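Local coordinates for protein alpha-1,3-glucanase (PDB 5ZRU) that probably hydrolyses alpha-1,3-glucan as a GH87 enzyme, this chain being its catalytic part, and binds calcium and zinc ions, at residues 186-191 / 221-226; 217-222 / 244-249. One frame throughout, in Å; residues are numbered along the deposited sequence.

Contact 1: 186-191 / 221-226. With PE5 (3,6,9,12,15,18,21,24-octaoxahexacosan-1-ol), chain C; SO4 (sulfate ion), chain E.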
ATOM      1  N   SER A 186      -9.103  22.475  23.433  1.00 21.14           N
ATOM      2  CA  SER A 186      -8.947  22.322  21.997  1.00 15.82           C
ATOM      3  C   SER A 186     -10.033  23.123  21.293  1.00 15.89           C
ATOM      4  O   SER A 186     -10.948  23.656  21.920  1.00 17.06           O
ATOM      5  CB  SER A 186      -9.029  20.843  21.597  1.00 14.04           C
ATOM      6  OG  SER A 186     -10.292  20.295  21.966  1.00 15.51           O
ATOM      7  N   VAL A 187      -9.925  23.204  19.977  1.00 13.34           N
ATOM      8  CA  VAL A 187     -11.006  23.711  19.144  1.00 15.23           C
ATOM      9  C   VAL A 187     -11.484  22.538  18.312  1.00 16.71           C
ATOM     10  O   VAL A 187     -10.698  21.660  17.950  1.00 15.21           O
ATOM     11  CB  VAL A 187     -10.591  24.890  18.240  1.00 16.78           C
ATOM     12  CG1 VAL A 187     -10.110  26.083  19.075  1.00 19.74           C
ATOM     13  CG2 VAL A 187      -9.521  24.468  17.258  1.00 22.02           C
ATOM     14  N   SER A 188     -12.779  22.505  18.038  1.00 13.35           N
ATOM     15  CA  SER A 188     -13.374  21.444  17.235  1.00 11.04           C
ATOM     16  C   SER A 188     -13.915  22.032  15.942  1.00 13.99           C
ATOM     17  O   SER A 188     -14.340  23.189  15.903  1.00 13.83           O
ATOM     18  CB  SER A 188     -14.502  20.736  17.994  1.00 12.65           C
ATOM     19  OG  SER A 188     -15.219  19.841  17.146  1.00 12.93           O
ATOM     20  N   VAL A 189     -13.893  21.230  14.875  1.00 10.71           N
ATOM     21  CA  VAL A 189     -14.474  21.701  13.620  1.00 11.64           C
ATOM     22  C   VAL A 189     -15.954  22.016  13.792  1.00 13.43           C
ATOM     23  O   VAL A 189     -16.497  22.874  13.085  1.00 15.37           O
ATOM     24  CB  VAL A 189     -14.256  20.673  12.496  1.00 11.80           C
ATOM     25  CG1 VAL A 189     -12.764  20.557  12.162  1.00 13.28           C
ATOM     26  CG2 VAL A 189     -14.864  19.322  12.888  1.00 11.50           C
ATOM     27  N   THR A 190     -16.633  21.346  14.723  1.00 13.73           N
ATOM     28  CA  THR A 190     -18.047  21.645  14.924  1.00 15.83           C
ATOM     29  C   THR A 190     -18.257  22.976  15.641  1.00 17.99           C
ATOM     30  O   THR A 190     -19.365  23.525  15.581  1.00 17.32           O
ATOM     31  CB  THR A 190     -18.739  20.514  15.691  1.00 16.16           C
ATOM     32  OG1 THR A 190     -18.123  20.346  16.974  1.00 18.55           O
ATOM     33  CG2 THR A 190     -18.649  19.202  14.916  1.00 17.17           C
ATOM     34  N   ASP A 191     -17.227  23.509  16.308  1.00 16.36           N
ATOM     35  CA  ASP A 191     -17.319  24.862  16.849  1.00 17.85           C
ATOM     36  C   ASP A 191     -17.525  25.894  15.755  1.00 19.25           C
ATOM     37  O   ASP A 191     -18.035  26.987  16.030  1.00 20.99           O
ATOM     38  CB  ASP A 191     -16.054  25.250  17.623  1.00 15.89           C
ATOM     39  CG  ASP A 191     -15.808  24.389  18.841  1.00 17.88           C
ATOM     40  OD1 ASP A 191     -16.739  23.704  19.304  1.00 17.18           O
ATOM     41  OD2 ASP A 191     -14.661  24.417  19.347  1.00 17.03           O
ATOM     42  N   TYR A 221      -9.544  19.349  16.990  1.00 11.15           N
ATOM     43  CA  TYR A 221     -10.230  18.076  17.157  1.00 10.91           C
ATOM     44  C   TYR A 221     -11.311  17.919  16.095  1.00 11.91           C
ATOM     45  O   TYR A 221     -12.041  18.867  15.789  1.00 10.37           O
ATOM     46  CB  TYR A 221     -10.853  18.004  18.557  1.00 10.67           C
ATOM     47  CG  TYR A 221     -11.632  16.737  18.883  1.00  9.03           C
ATOM     48  CD1 TYR A 221     -10.985  15.513  19.001  1.00 11.28           C
ATOM     49  CD2 TYR A 221     -13.005  16.786  19.133  1.00 12.00           C
ATOM     50  CE1 TYR A 221     -11.689  14.364  19.331  1.00 11.08           C
ATOM     51  CE2 TYR A 221     -13.719  15.637  19.470  1.00 11.70           C
ATOM     52  CZ  TYR A 221     -13.044  14.433  19.567  1.00 10.11           C
ATOM     53  OH  TYR A 221     -13.719  13.303  19.909  1.00 11.68           O
ATOM     54  N   ILE A 222     -11.406  16.721  15.527  1.00 10.06           N
ATOM     55  CA  ILE A 222     -12.492  16.363  14.627  1.00 12.05           C
ATOM     56  C   ILE A 222     -13.295  15.261  15.314  1.00 12.21           C
ATOM     57  O   ILE A 222     -12.782  14.147  15.490  1.00  9.39           O
ATOM     58  CB  ILE A 222     -11.979  15.900  13.256  1.00 11.33           C
ATOM     59  CG1 ILE A 222     -11.075  16.966  12.639  1.00 12.23           C
ATOM     60  CG2 ILE A 222     -13.162  15.624  12.307  1.00 10.13           C
ATOM     61  CD1 ILE A 222     -10.319  16.482  11.412  1.00 11.44           C
ATOM     62  N   PRO A 223     -14.538  15.524  15.742  1.00 10.12           N
ATOM     63  CA  PRO A 223     -15.275  14.515  16.520  1.00 11.68           C
ATOM     64  C   PRO A 223     -15.720  13.343  15.667  1.00 10.30           C
ATOM     65  O   PRO A 223     -15.478  13.322  14.455  1.00 10.02           O
ATOM     66  CB  PRO A 223     -16.481  15.296  17.058  1.00 16.60           C
ATOM     67  CG  PRO A 223     -16.691  16.358  16.051  1.00 18.91           C
ATOM     68  CD  PRO A 223     -15.303  16.770  15.599  1.00 16.65           C
ATOM     69  N   ALA A 224     -16.370  12.368  16.298  1.00 11.17           N
ATOM     70  CA  ALA A 224     -16.887  11.219  15.565  1.00 10.32           C
ATOM     71  C   ALA A 224     -17.909  11.657  14.524  1.00 10.72           C
ATOM     72  O   ALA A 224     -18.687  12.590  14.742  1.00 11.18           O
ATOM     73  CB  ALA A 224     -17.533  10.220  16.527  1.00 12.46           C
ATOM     74  N   GLY A 225     -17.916  10.961  13.396  1.00 11.09           N
ATOM     75  CA  GLY A 225     -18.870  11.209  12.336  1.00 13.26           C
ATOM     76  C   GLY A 225     -18.183  11.357  10.994  1.00 12.77           C
ATOM     77  O   GLY A 225     -16.959  11.374  10.880  1.00 10.35           O
ATOM     78  N   THR A 226     -19.016  11.462   9.965  1.00 13.27           N
ATOM     79  CA  THR A 226     -18.540  11.662   8.604  1.00 12.08           C
ATOM     80  C   THR A 226     -18.656  13.134   8.234  1.00 13.03           C
ATOM     81  O   THR A 226     -19.738  13.725   8.335  1.00 11.20           O
ATOM     82  CB  THR A 226     -19.328  10.811   7.608  1.00 14.52           C
ATOM     83  OG1 THR A 226     -19.125   9.424   7.903  1.00 13.53           O
ATOM     84  CG2 THR A 226     -18.857  11.096   6.177  1.00 12.07           C
TER
HETATM   85  C48 PE5 C 601     -18.567  10.156  -2.427  1.00 21.35           C
HETATM   86  C50 PE5 C 601     -17.737   9.110  -3.179  1.00 21.41           C
HETATM   87  O1  PE5 C 601     -18.575   8.302  -3.962  1.00 28.07           O
HETATM   88  C1  PE5 C 601     -17.912   7.353  -4.751  1.00 25.78           C
HETATM   89  C2  PE5 C 601     -18.912   6.396  -5.407  1.00 22.90           C
HETATM   90  O2  PE5 C 601     -19.565   5.647  -4.422  1.00 21.48           O
HETATM   91  C3  PE5 C 601     -20.613   4.835  -4.868  1.00 23.37           C
HETATM   92  C4  PE5 C 601     -21.269   4.134  -3.672  1.00 22.27           C
HETATM   93  O3  PE5 C 601     -20.307   3.402  -2.960  1.00 27.46           O
HETATM   94  C5  PE5 C 601     -20.775   2.633  -1.884  1.00 20.78           C
HETATM   95  C6  PE5 C 601     -19.908   2.865  -0.637  1.00 31.37           C
HETATM   96  O4  PE5 C 601     -18.808   1.993  -0.588  1.00 30.13           O
HETATM   97  C7  PE5 C 601     -17.599   2.552  -0.142  1.00 27.79           C
HETATM   98  C8  PE5 C 601     -17.795   3.254   1.203  1.00 30.45           C
HETATM   99  O5  PE5 C 601     -16.710   4.090   1.452  1.00 33.05           O
HETATM  100  C9  PE5 C 601     -16.887   4.986   2.516  1.00 30.07           C
HETATM  101  C10 PE5 C 601     -16.071   4.497   3.705  1.00 27.79           C
HETATM  102  O6  PE5 C 601     -16.904   4.383   4.820  1.00 27.56           O
HETATM  103  C11 PE5 C 601     -16.428   3.533   5.822  1.00 27.21           C
HETATM  104  C12 PE5 C 601     -17.526   3.255   6.838  1.00 25.99           C
HETATM  105  O7  PE5 C 601     -17.078   3.750   8.062  1.00 24.43           O
HETATM  106  C13 PE5 C 601     -17.383   2.956   9.171  1.00 21.91           C
HETATM  107  C14 PE5 C 601     -17.425   3.856  10.404  1.00 23.80           C
HETATM  108  O8  PE5 C 601     -17.958   5.093  10.024  1.00 25.64           O
HETATM  109  C15 PE5 C 601     -18.007   6.075  11.027  1.00 24.84           C
HETATM  110  C16 PE5 C 601     -19.470   6.449  11.302  1.00 22.55           C
HETATM  111  O52 PE5 C 601     -19.770   7.713  10.777  1.00 32.17           O
HETATM  112  S   SO4 E 603     -17.169  18.085  20.097  1.00 35.01           S
HETATM  113  O1  SO4 E 603     -16.987  16.772  20.736  1.00 26.86           O
HETATM  114  O2  SO4 E 603     -16.037  18.375  19.221  1.00 31.75           O
HETATM  115  O3  SO4 E 603     -17.258  19.113  21.132  1.00 33.78           O
HETATM  116  O4  SO4 E 603     -18.403  18.063  19.300  1.00 44.94           O
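Tyr-221 and Ser-188 meet at a sulfate: its O2 lies level with the Tyr-221 ring, off the CD2 edge at 3.4 Å from that atom, and Ser-188 OG, oblique to the ring, donates to the same O2 at 2.7 Å. One face of the ring has Pro-223 N over it, displaced from the ring centre. Strands 187-188 and 220-222 open the parallel stack of what is, from its pectate-lyase-like family, a right-handed beta-helix, and helix 203-216 connects them. Tyr-221 N bonds to Val-187 O almost straight, at 177°. Val-189 N returns a bond to Tyr-221 O at 3.1 Å.

After Ser-188 the chain turns into a 3-10 segment. Ser-188 OG accepts from Thr-190 N, an ST turn, so this hydroxyl joins the turn to the anion. Arg-182 also bonds the sulfate, which probably came from the crystallisation liquor. With chi1 at 179°, CG of Tyr-221 is trans to its own N, and the ring runs on to place OH on Ile-180 O. Next in the turn, Val-189 CG1 meets Ile-222 CG1, and both side chains touch Phe-206 of the helix. Thr-190 CG2 ends against the CG corner of the Pro-223 ring, 3.6 Å from that atom.

Contact 2: 217-222 / 244-249; sequences GKILYI and NITIMG
Leu-220 pairs with Ile-247 and Tyr-221 with Met-248 in parallel register, and the axes of strands 220-222 and 245-249 lie 4.7 Å apart at an angle of 17°. This is the parallel stacking of successive coils in a beta-helix. Three backbone bonds hold it. Leu-220 N donates to Thr-246 O at 2.8 Å, and Leu-220 O accepts from Met-248 N at 2.9 Å. Ile-222 N then donates to Met-248 O, with the donor tilted 27° from the carbonyl plane. Met-248 O also receives a CA-H contact from Tyr-221 CA.

Leu-220, Ile-222 and Ile-247 point to one face of the sheet. The Leu-220 and Ile-247 side chains run alongside each other in the same direction, with Ile-247 CG1 near both CB and CD2 of Leu-220. At chi1 -58°, Ile-247 CG1 stands opposite the carbonyl carbon and CG2 opposite the backbone N. This sends CG1 to Leu-220 and CG2 to Ile-222, whose CD1 it meets at 3.9 Å. Helix 203-216 lies over this face: Leu-220 touches Ala-209, Val-210 and Ala-213. Phe-279 of the next strand touches Ile-247.

Tyr-221 and Met-248 occupy the other face. The Met-248 chain is extended as far as SD, then bends at chi3 (74°). This brings CE to Tyr-221 CD1 at 3.9 Å, with CE1 almost as near. Met-248 O lies oblique to the ring.

At the partly exposed start of the pair, the Ile-219 side chain lies at a slant across that of Thr-246, its CG1 touching CB and CG2. Thr-246 also packs on the zinc ligand Asp-278. Ahead of Ile-219 the two backbones diverge, and a water bridges them: it donates to Lys-218 O at 2.7 Å and accepts from Thr-246 N at 2.9 Å.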
ATOM      1  N   GLY A 217      -3.079  28.405  19.399  1.00 15.44           N
ATOM      2  CA  GLY A 217      -2.191  27.349  19.834  1.00 17.02           C
ATOM      3  C   GLY A 217      -2.895  26.128  20.379  1.00 17.45           C
ATOM      4  O   GLY A 217      -2.306  25.391  21.174  1.00 20.57           O
ATOM      5  N   LYS A 218      -4.142  25.889  19.981  1.00 14.54           N
ATOM      6  CA  LYS A 218      -4.914  24.768  20.496  1.00 13.69           C
ATOM      7  C   LYS A 218      -4.912  23.599  19.513  1.00 15.13           C
ATOM      8  O   LYS A 218      -4.734  23.774  18.304  1.00 13.36           O
ATOM      9  CB  LYS A 218      -6.358  25.193  20.787  1.00 14.62           C
ATOM     10  CG  LYS A 218      -6.483  26.196  21.926  1.00 15.82           C
ATOM     11  CD  LYS A 218      -7.933  26.597  22.144  1.00 21.24           C
ATOM     12  CE  LYS A 218      -8.068  27.529  23.344  1.00 23.64           C
ATOM     13  NZ  LYS A 218      -9.483  27.962  23.538  1.00 23.16           N
ATOM     14  N   ILE A 219      -5.114  22.395  20.060  1.00 13.65           N
ATOM     15  CA  ILE A 219      -5.346  21.216  19.228  1.00 12.98           C
ATOM     16  C   ILE A 219      -6.611  21.411  18.403  1.00 13.41           C
ATOM     17  O   ILE A 219      -7.612  21.950  18.889  1.00 15.01           O
ATOM     18  CB  ILE A 219      -5.465  19.964  20.113  1.00 13.56           C
ATOM     19  CG1 ILE A 219      -4.121  19.601  20.740  1.00 15.15           C
ATOM     20  CG2 ILE A 219      -6.046  18.767  19.348  1.00 10.78           C
ATOM     21  CD1 ILE A 219      -4.269  18.611  21.874  1.00 18.22           C
ATOM     22  N   LEU A 220      -6.583  20.946  17.149  1.00  9.97           N
ATOM     23  CA  LEU A 220      -7.783  20.880  16.316  1.00  9.47           C
ATOM     24  C   LEU A 220      -8.354  19.469  16.410  1.00  9.85           C
ATOM     25  O   LEU A 220      -7.733  18.509  15.950  1.00  8.83           O
ATOM     26  CB  LEU A 220      -7.478  21.248  14.861  1.00  8.04           C
ATOM     27  CG  LEU A 220      -8.636  21.084  13.864  1.00 12.13           C
ATOM     28  CD1 LEU A 220      -9.885  21.778  14.372  1.00 18.08           C
ATOM     29  CD2 LEU A 220      -8.248  21.614  12.471  1.00 15.59           C
ATOM     30  N   TYR A 221      -9.544  19.349  16.990  1.00 11.15           N
ATOM     31  CA  TYR A 221     -10.230  18.076  17.157  1.00 10.91           C
ATOM     32  C   TYR A 221     -11.311  17.919  16.095  1.00 11.91           C
ATOM     33  O   TYR A 221     -12.041  18.867  15.789  1.00 10.37           O
ATOM     34  CB  TYR A 221     -10.853  18.004  18.557  1.00 10.67           C
ATOM     35  CG  TYR A 221     -11.632  16.737  18.883  1.00  9.03           C
ATOM     36  CD1 TYR A 221     -10.985  15.513  19.001  1.00 11.28           C
ATOM     37  CD2 TYR A 221     -13.005  16.786  19.133  1.00 12.00           C
ATOM     38  CE1 TYR A 221     -11.689  14.364  19.331  1.00 11.08           C
ATOM     39  CE2 TYR A 221     -13.719  15.637  19.470  1.00 11.70           C
ATOM     40  CZ  TYR A 221     -13.044  14.433  19.567  1.00 10.11           C
ATOM     41  OH  TYR A 221     -13.719  13.303  19.909  1.00 11.68           O
ATOM     42  N   ILE A 222     -11.406  16.721  15.527  1.00 10.06           N
ATOM     43  CA  ILE A 222     -12.492  16.363  14.627  1.00 12.05           C
ATOM     44  C   ILE A 222     -13.295  15.261  15.314  1.00 12.21           C
ATOM     45  O   ILE A 222     -12.782  14.147  15.490  1.00  9.39           O
ATOM     46  CB  ILE A 222     -11.979  15.900  13.256  1.00 11.33           C
ATOM     47  CG1 ILE A 222     -11.075  16.966  12.639  1.00 12.23           C
ATOM     48  CG2 ILE A 222     -13.162  15.624  12.307  1.00 10.13           C
ATOM     49  CD1 ILE A 222     -10.319  16.482  11.412  1.00 11.44           C
ATOM     50  N   ASN A 244       3.406  25.081  13.973  1.00 13.38           N
ATOM     51  CA  ASN A 244       3.068  23.798  14.572  1.00 13.77           C
ATOM     52  C   ASN A 244       1.559  23.613  14.600  1.00 12.78           C
ATOM     53  O   ASN A 244       0.814  24.566  14.843  1.00 13.84           O
ATOM     54  CB  ASN A 244       3.635  23.691  15.998  1.00 13.98           C
ATOM     55  CG  ASN A 244       5.126  23.955  16.049  1.00 15.14           C
ATOM     56  OD1 ASN A 244       5.921  23.154  15.558  1.00 13.21           O
ATOM     57  ND2 ASN A 244       5.519  25.079  16.661  1.00 13.58           N
ATOM     58  N   ILE A 245       1.100  22.389  14.367  1.00 11.60           N
ATOM     59  CA  ILE A 245      -0.335  22.134  14.449  1.00 11.33           C
ATOM     60  C   ILE A 245      -0.564  20.669  14.792  1.00 12.20           C
ATOM     61  O   ILE A 245       0.149  19.780  14.316  1.00 12.72           O
ATOM     62  CB  ILE A 245      -1.067  22.557  13.152  1.00 13.24           C
ATOM     63  CG1 ILE A 245      -2.587  22.501  13.357  1.00 12.92           C
ATOM     64  CG2 ILE A 245      -0.624  21.711  11.937  1.00 10.87           C
ATOM     65  CD1 ILE A 245      -3.384  23.118  12.206  1.00 13.37           C
ATOM     66  N   THR A 246      -1.545  20.431  15.659  1.00 10.11           N
ATOM     67  CA  THR A 246      -1.998  19.092  16.001  1.00 10.40           C
ATOM     68  C   THR A 246      -3.450  18.945  15.580  1.00  9.32           C
ATOM     69  O   THR A 246      -4.291  19.773  15.946  1.00 11.60           O
ATOM     70  CB  THR A 246      -1.834  18.830  17.497  1.00 12.44           C
ATOM     71  OG1 THR A 246      -0.441  18.890  17.822  1.00 12.35           O
ATOM     72  CG2 THR A 246      -2.388  17.448  17.875  1.00 11.29           C
ATOM     73  N   ILE A 247      -3.737  17.908  14.796  1.00  8.25           N
ATOM     74  CA  ILE A 247      -5.086  17.623  14.313  1.00 10.04           C
ATOM     75  C   ILE A 247      -5.402  16.180  14.668  1.00  8.75           C
ATOM     76  O   ILE A 247      -4.676  15.267  14.258  1.00  9.78           O
ATOM     77  CB  ILE A 247      -5.212  17.837  12.798  1.00  9.52           C
ATOM     78  CG1 ILE A 247      -4.831  19.280  12.430  1.00 11.03           C
ATOM     79  CG2 ILE A 247      -6.614  17.424  12.316  1.00  9.77           C
ATOM     80  CD1 ILE A 247      -4.566  19.476  10.942  1.00 12.17           C
ATOM     81  N   MET A 248      -6.466  15.967  15.435  1.00  7.22           N
ATOM     82  CA  MET A 248      -6.762  14.632  15.934  1.00  8.51           C
ATOM     83  C   MET A 248      -8.245  14.341  15.785  1.00  9.38           C
ATOM     84  O   MET A 248      -9.078  15.156  16.191  1.00  9.88           O
ATOM     85  CB  MET A 248      -6.359  14.475  17.410  1.00 10.61           C
ATOM     86  CG  MET A 248      -6.447  13.028  17.911  1.00  8.34           C
ATOM     87  SD  MET A 248      -6.261  12.894  19.711  1.00 15.71           S
ATOM     88  CE  MET A 248      -7.850  13.513  20.247  1.00 11.21           C
ATOM     89  N   GLY A 249      -8.567  13.173  15.230  1.00  7.45           N
ATOM     90  CA  GLY A 249      -9.937  12.718  15.145  1.00  8.72           C
ATOM     91  C   GLY A 249     -10.297  11.846  16.333  1.00 10.09           C
ATOM     92  O   GLY A 249      -9.528  11.680  17.282  1.00  9.87           O
TER
HETATM   93  O   HOH W   1      -2.521  22.762  17.101  1.00 16.10           O

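How the contacts relate
Contacts 1 and 2 share strand 220-222, which lies between strands 187-188 and 245-249, and their centres are about 9 Å apart. Both are largely buried, with partly exposed residues at their margins. Contact 1 is at the start of the parallel stack: its strand pairing is short and gives way to a turn, where hydroxyls and a sulfate meet. Contact 2 is one coil further in. Its pairing is longer, and its side-chain contacts are mainly aliphatic. Helix 203-216 packs against side chains of both. The Val-187 N to Ile-219 O approach, 2.8 Å and probably a hydrogen bond, joins the two contacts directly.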